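Local coordinates for hemolysin BL lytic component L1 (Bacillus cereus, PDB 7NMQ), which serves as a lytic component of hemolysin BL, an enterotoxin of the alpha-helical pore-forming kind, and probably helps to permeabilise host membranes, at residues Val37-Ile42 and Arg275-Ala279; Ile42-Gly48 and Ile165-Gln169. All blocks are in the same frame, centred on the assembly; numbering follows the deposited sequence. Where two conformers were deposited one is given.

Interaction 1: Val37-Ile42 and Arg275-Ala279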
loop_
_atom_site.group_PDB
_atom_site.type_symbol
_atom_site.label_atom_id
_atom_site.label_comp_id
_atom_site.label_asym_id
_atom_site.label_seq_id
_atom_site.Cartn_x
_atom_site.Cartn_y
_atom_site.Cartn_z
ATOM N N VAL A 37 26.157 -1.193 -5.751
ATOM C CA VAL A 37 27.062 -1.770 -4.720
ATOM C C VAL A 37 28.505 -1.480 -5.112
ATOM O O VAL A 37 28.917 -1.696 -6.254
ATOM C CB VAL A 37 26.810 -3.267 -4.524
ATOM C CG1 VAL A 37 27.127 -4.116 -5.745
ATOM C CG2 VAL A 37 27.573 -3.816 -3.342
ATOM N N ASN A 38 29.275 -1.058 -4.125
ATOM C CA ASN A 38 30.707 -0.781 -4.306
ATOM C C ASN A 38 31.527 -2.014 -3.921
ATOM O O ASN A 38 31.715 -2.290 -2.742
ATOM C CB ASN A 38 31.118 0.453 -3.500
ATOM C CG ASN A 38 32.586 0.813 -3.695
ATOM O OD1 ASN A 38 33.343 0.159 -4.415
ATOM N ND2 ASN A 38 32.982 1.868 -3.028
ATOM N N LEU A 39 32.033 -2.706 -4.927
ATOM C CA LEU A 39 33.061 -3.766 -4.730
ATOM C C LEU A 39 34.297 -3.455 -5.559
ATOM O O LEU A 39 35.001 -4.388 -5.994
ATOM C CB LEU A 39 32.455 -5.118 -5.080
ATOM C CG LEU A 39 31.565 -5.648 -3.961
ATOM C CD1 LEU A 39 30.721 -6.789 -4.468
ATOM C CD2 LEU A 39 32.383 -6.066 -2.736
ATOM N N SER A 40 34.575 -2.186 -5.786
ATOM C CA SER A 40 35.759 -1.787 -6.573
ATOM C C SER A 40 37.029 -2.128 -5.780
ATOM O O SER A 40 37.039 -1.977 -4.556
ATOM C CB SER A 40 35.698 -0.349 -6.932
ATOM O OG SER A 40 35.843 0.441 -5.771
ATOM N N ASN A 41 38.057 -2.594 -6.481
ATOM C CA ASN A 41 39.392 -2.933 -5.922
ATOM C C ASN A 41 39.294 -4.115 -4.970
ATOM O O ASN A 41 40.129 -4.253 -4.079
ATOM C CB ASN A 41 40.053 -1.743 -5.213
ATOM C CG ASN A 41 41.538 -1.963 -4.995
ATOM O OD1 ASN A 41 42.235 -2.333 -5.927
ATOM N ND2 ASN A 41 42.039 -1.757 -3.783
ATOM N N ILE A 42 38.338 -5.004 -5.203
ATOM C CA ILE A 42 38.286 -6.323 -4.551
ATOM C C ILE A 42 38.354 -7.323 -5.686
ATOM O O ILE A 42 37.584 -7.172 -6.660
ATOM C CB ILE A 42 37.044 -6.449 -3.678
ATOM C CG1 ILE A 42 37.182 -5.447 -2.531
ATOM C CG2 ILE A 42 36.821 -7.881 -3.196
ATOM C CD1 ILE A 42 35.975 -5.309 -1.701
ATOM N N ARG A 275 34.709 -2.950 3.202
ATOM C CA ARG A 275 33.984 -2.771 1.922
ATOM C C ARG A 275 33.226 -4.069 1.583
ATOM O O ARG A 275 32.084 -4.004 1.111
ATOM C CB ARG A 275 34.902 -2.311 0.790
ATOM C CG ARG A 275 34.170 -2.209 -0.531
ATOM C CD ARG A 275 35.024 -1.509 -1.566
ATOM N NE ARG A 275 35.338 -0.131 -1.243
ATOM C CZ ARG A 275 36.133 0.661 -1.980
ATOM N NH1 ARG A 275 36.746 0.178 -3.030
ATOM N NH2 ARG A 275 36.336 1.918 -1.641
ATOM N N ALA A 276 33.889 -5.230 1.628
ATOM C CA ALA A 276 33.238 -6.507 1.275
ATOM C C ALA A 276 32.029 -6.746 2.183
ATOM O O ALA A 276 30.965 -7.139 1.682
ATOM C CB ALA A 276 34.218 -7.641 1.379
ATOM N N ASN A 277 32.177 -6.529 3.475
ATOM C CA ASN A 277 31.081 -6.797 4.430
ATOM C C ASN A 277 29.995 -5.757 4.229
ATOM O O ASN A 277 28.775 -6.126 4.332
ATOM C CB ASN A 277 31.611 -6.866 5.850
ATOM C CG ASN A 277 32.284 -8.200 6.110
ATOM O OD1 ASN A 277 33.490 -8.301 6.212
ATOM N ND2 ASN A 277 31.504 -9.237 6.299
ATOM N N GLN A 278 30.329 -4.530 3.887
ATOM C CA GLN A 278 29.288 -3.522 3.550
ATOM C C GLN A 278 28.486 -3.994 2.339
ATOM O O GLN A 278 27.287 -3.734 2.271
ATOM C CB GLN A 278 29.878 -2.135 3.306
ATOM C CG GLN A 278 30.298 -1.478 4.590
ATOM C CD GLN A 278 30.827 -0.083 4.412
ATOM O OE1 GLN A 278 31.200 0.338 3.321
ATOM N NE2 GLN A 278 30.865 0.639 5.507
ATOM N N ALA A 279 29.139 -4.647 1.390
ATOM C CA ALA A 279 28.453 -5.140 0.187
ATOM C C ALA A 279 27.502 -6.260 0.602
ATOM O O ALA A 279 26.407 -6.315 0.089
ATOM C CB ALA A 279 29.431 -5.640 -0.850
HETATM O O HOH W 1 30.581 -2.158 -0.379
#
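Arg275 lays its guanidinium under the side-chain amide of Asn38 while one end of the same group grips the backbone of Ser40. Asn38 ND2 stands 3.4 Å above the guanidinium plane, offset toward its rim, with the two planes 38° apart. The arginine chain leaves the helix with CG anti to the backbone N and bends at chi3, which brings NH1 to Ser40 O at 2.7 Å. That oxygen lies in the guanidinium plane, yet the donor sits 41° out of the carbonyl plane. The N-H...O angle is 142°. An Asx turn holds the amide: Asn38 OD1 accepts from Ser40 N. The loop after helix 10-33 is thereby fastened to the start of helix 275-325 at one end of the long helical bundle of this ClyA-like toxin; Leu39 to Ile42 form a type II beta turn. Alongside the polar contacts, Ala279 CB touches both Val37 CG2 (3.6 Å) and Leu39 CD2 (3.5 Å). Ile42 CD1 rests against Arg275 CG at 3.8 Å, on the aliphatic part of the arginine. A water lies within hydrogen-bonding distance of both Asn38 O and Arg275 O, spanning the two backbones.

Interaction 2: Ile42-Gly48 and Ile165-Gln169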
loop_
_atom_site.group_PDB
_atom_site.type_symbol
_atom_site.label_atom_id
_atom_site.label_comp_id
_atom_site.label_asym_id
_atom_site.label_seq_id
_atom_site.Cartn_x
_atom_site.Cartn_y
_atom_site.Cartn_z
ATOM N N ILE A 42 38.338 -5.004 -5.203
ATOM C CA ILE A 42 38.286 -6.323 -4.551
ATOM C C ILE A 42 38.354 -7.323 -5.686
ATOM O O ILE A 42 37.584 -7.172 -6.660
ATOM C CB ILE A 42 37.044 -6.449 -3.678
ATOM C CG1 ILE A 42 37.182 -5.447 -2.531
ATOM C CG2 ILE A 42 36.821 -7.881 -3.196
ATOM C CD1 ILE A 42 35.975 -5.309 -1.701
ATOM N N ASP A 43 39.328 -8.231 -5.606
ATOM C CA ASP A 43 39.502 -9.249 -6.670
ATOM C C ASP A 43 38.414 -10.304 -6.489
ATOM O O ASP A 43 38.472 -11.062 -5.529
ATOM C CB ASP A 43 40.886 -9.890 -6.703
ATOM C CG ASP A 43 41.074 -10.867 -7.863
ATOM O OD1 ASP A 43 40.183 -10.937 -8.769
ATOM O OD2 ASP A 43 42.140 -11.515 -7.883
ATOM N N LEU A 44 37.476 -10.338 -7.413
ATOM C CA LEU A 44 36.341 -11.291 -7.363
ATOM C C LEU A 44 36.530 -12.381 -8.407
ATOM O O LEU A 44 35.636 -13.279 -8.476
ATOM C CB LEU A 44 35.046 -10.531 -7.653
ATOM C CG LEU A 44 34.745 -9.339 -6.768
ATOM C CD1 LEU A 44 33.522 -8.617 -7.291
ATOM C CD2 LEU A 44 34.551 -9.795 -5.335
ATOM N N GLY A 45 37.619 -12.305 -9.178
ATOM C CA GLY A 45 37.781 -13.165 -10.352
ATOM C C GLY A 45 36.792 -12.800 -11.444
ATOM O O GLY A 45 35.942 -11.906 -11.263
ATOM N N SER A 46 36.878 -13.461 -12.579
ATOM C CA SER A 46 36.015 -13.128 -13.725
ATOM C C SER A 46 34.576 -13.468 -13.353
ATOM O O SER A 46 33.673 -12.740 -13.789
ATOM C CB SER A 46 36.472 -13.837 -14.951
ATOM O OG SER A 46 37.641 -13.206 -15.453
ATOM N N GLU A 47 34.380 -14.555 -12.613
ATOM C CA GLU A 47 33.009 -15.027 -12.252
ATOM C C GLU A 47 32.341 -13.926 -11.428
ATOM O O GLU A 47 31.246 -13.438 -11.776
ATOM C CB GLU A 47 33.020 -16.323 -11.452
ATOM C CG GLU A 47 31.637 -16.742 -10.984
ATOM C CD GLU A 47 30.624 -17.052 -12.064
ATOM O OE1 GLU A 47 31.049 -17.349 -13.213
ATOM O OE2 GLU A 47 29.393 -17.046 -11.739
ATOM N N GLY A 48 33.067 -13.433 -10.427
ATOM C CA GLY A 48 32.569 -12.373 -9.553
ATOM C C GLY A 48 32.381 -11.065 -10.291
ATOM O O GLY A 48 31.421 -10.348 -10.028
ATOM N N ILE A 165 31.169 -15.948 -3.218
ATOM C CA ILE A 165 32.553 -15.525 -3.534
ATOM C C ILE A 165 33.078 -14.724 -2.347
ATOM O O ILE A 165 34.191 -14.984 -1.853
ATOM C CB ILE A 165 32.618 -14.738 -4.843
ATOM C CG1 ILE A 165 32.245 -15.648 -6.000
ATOM C CG2 ILE A 165 33.971 -14.086 -5.044
ATOM C CD1 ILE A 165 32.055 -14.926 -7.274
ATOM N N LEU A 166 32.309 -13.789 -1.843
ATOM C CA LEU A 166 32.767 -13.001 -0.706
ATOM C C LEU A 166 32.945 -13.892 0.532
ATOM O O LEU A 166 33.938 -13.706 1.279
ATOM C CB LEU A 166 31.789 -11.862 -0.465
ATOM C CG LEU A 166 31.657 -10.853 -1.589
ATOM C CD1 LEU A 166 30.570 -9.843 -1.262
ATOM C CD2 LEU A 166 32.975 -10.149 -1.862
ATOM N N ALA A 167 32.061 -14.851 0.787
ATOM C CA ALA A 167 32.165 -15.775 1.928
ATOM C C ALA A 167 33.388 -16.681 1.762
ATOM O O ALA A 167 33.945 -17.129 2.755
ATOM C CB ALA A 167 30.894 -16.596 2.032
ATOM N N GLY A 168 33.818 -16.917 0.525
ATOM C CA GLY A 168 35.051 -17.665 0.294
ATOM C C GLY A 168 36.251 -16.868 0.778
ATOM O O GLY A 168 37.234 -17.451 1.230
ATOM N N GLN A 169 36.160 -15.561 0.751
ATOM C CA GLN A 169 37.233 -14.653 1.224
ATOM C C GLN A 169 37.170 -14.384 2.728
ATOM O O GLN A 169 38.230 -14.072 3.298
ATOM C CB GLN A 169 37.179 -13.312 0.502
ATOM C CG GLN A 169 37.324 -13.442 -0.994
ATOM C CD GLN A 169 37.333 -12.123 -1.715
ATOM O OE1 GLN A 169 37.249 -11.051 -1.118
ATOM N NE2 GLN A 169 37.475 -12.209 -3.028
#
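Ile42 opens the contact by turning its CG2 branch, anti to the backbone N, toward Gln169 OE1 at 3.8 Å, an apolar approach to the amide oxygen. The segment is the capped entry into helix 45-103, set against the last turn of the short helix 161-169 within the helical bundle. Asp43 supplies the capping bond: its OD1 accepts from Gly45 N at 2.9 Å, the donor lying 42° out of the carboxylate plane. The backbone carbonyl of the same residue faces the other helix, where Gln169, its chain extended beyond CG, delivers NE2 to Asp43 O at 2.9 Å. An N-H...O angle of 129° marks that bond as weak. Leu44 reaches the other helix with CD2, which meets Leu166 CD2 at 3.8 Å, the two side chains crossing at a slant. Leu44 CD2 is also 4.3 Å from Ile165 CG2. The apolar patch continues along helix 45-103 through Leu52, which touches Leu44, and onto helix 275-325 through Val280, which touches Leu166. Gly45 adopts a positive phi of 69° where the chain turns into the helix. Two residues on, Glu47 crosses Ile165 at about a right angle, and Glu47 CG is 4.2 Å from Ile165 CD1. Gly48, without a side chain, allows the closest carbon approach here: Ile165 CD1 sits 3.5 Å from Gly48 CA.

Overall arrangement
From the N terminus the chain runs through helix 10-33 into the loop that supplies Val37-Ile42, then directly into helix 45-103, so the first segments of both interactions are consecutive and share Ile42. Interaction 2 closes the shorter loop, with 116 intervening residues that are almost wholly helical, when helix 161-169 returns to this end. Interaction 1 closes the longer one at the start of helix 275-325, and interaction 2 is nested inside it. Their centres lie 10 Å apart, and Leu39 CD2 packs 4.2 Å from Leu166 CD2, joining the two. Together they tie the loop and three helices into one end of the bundle.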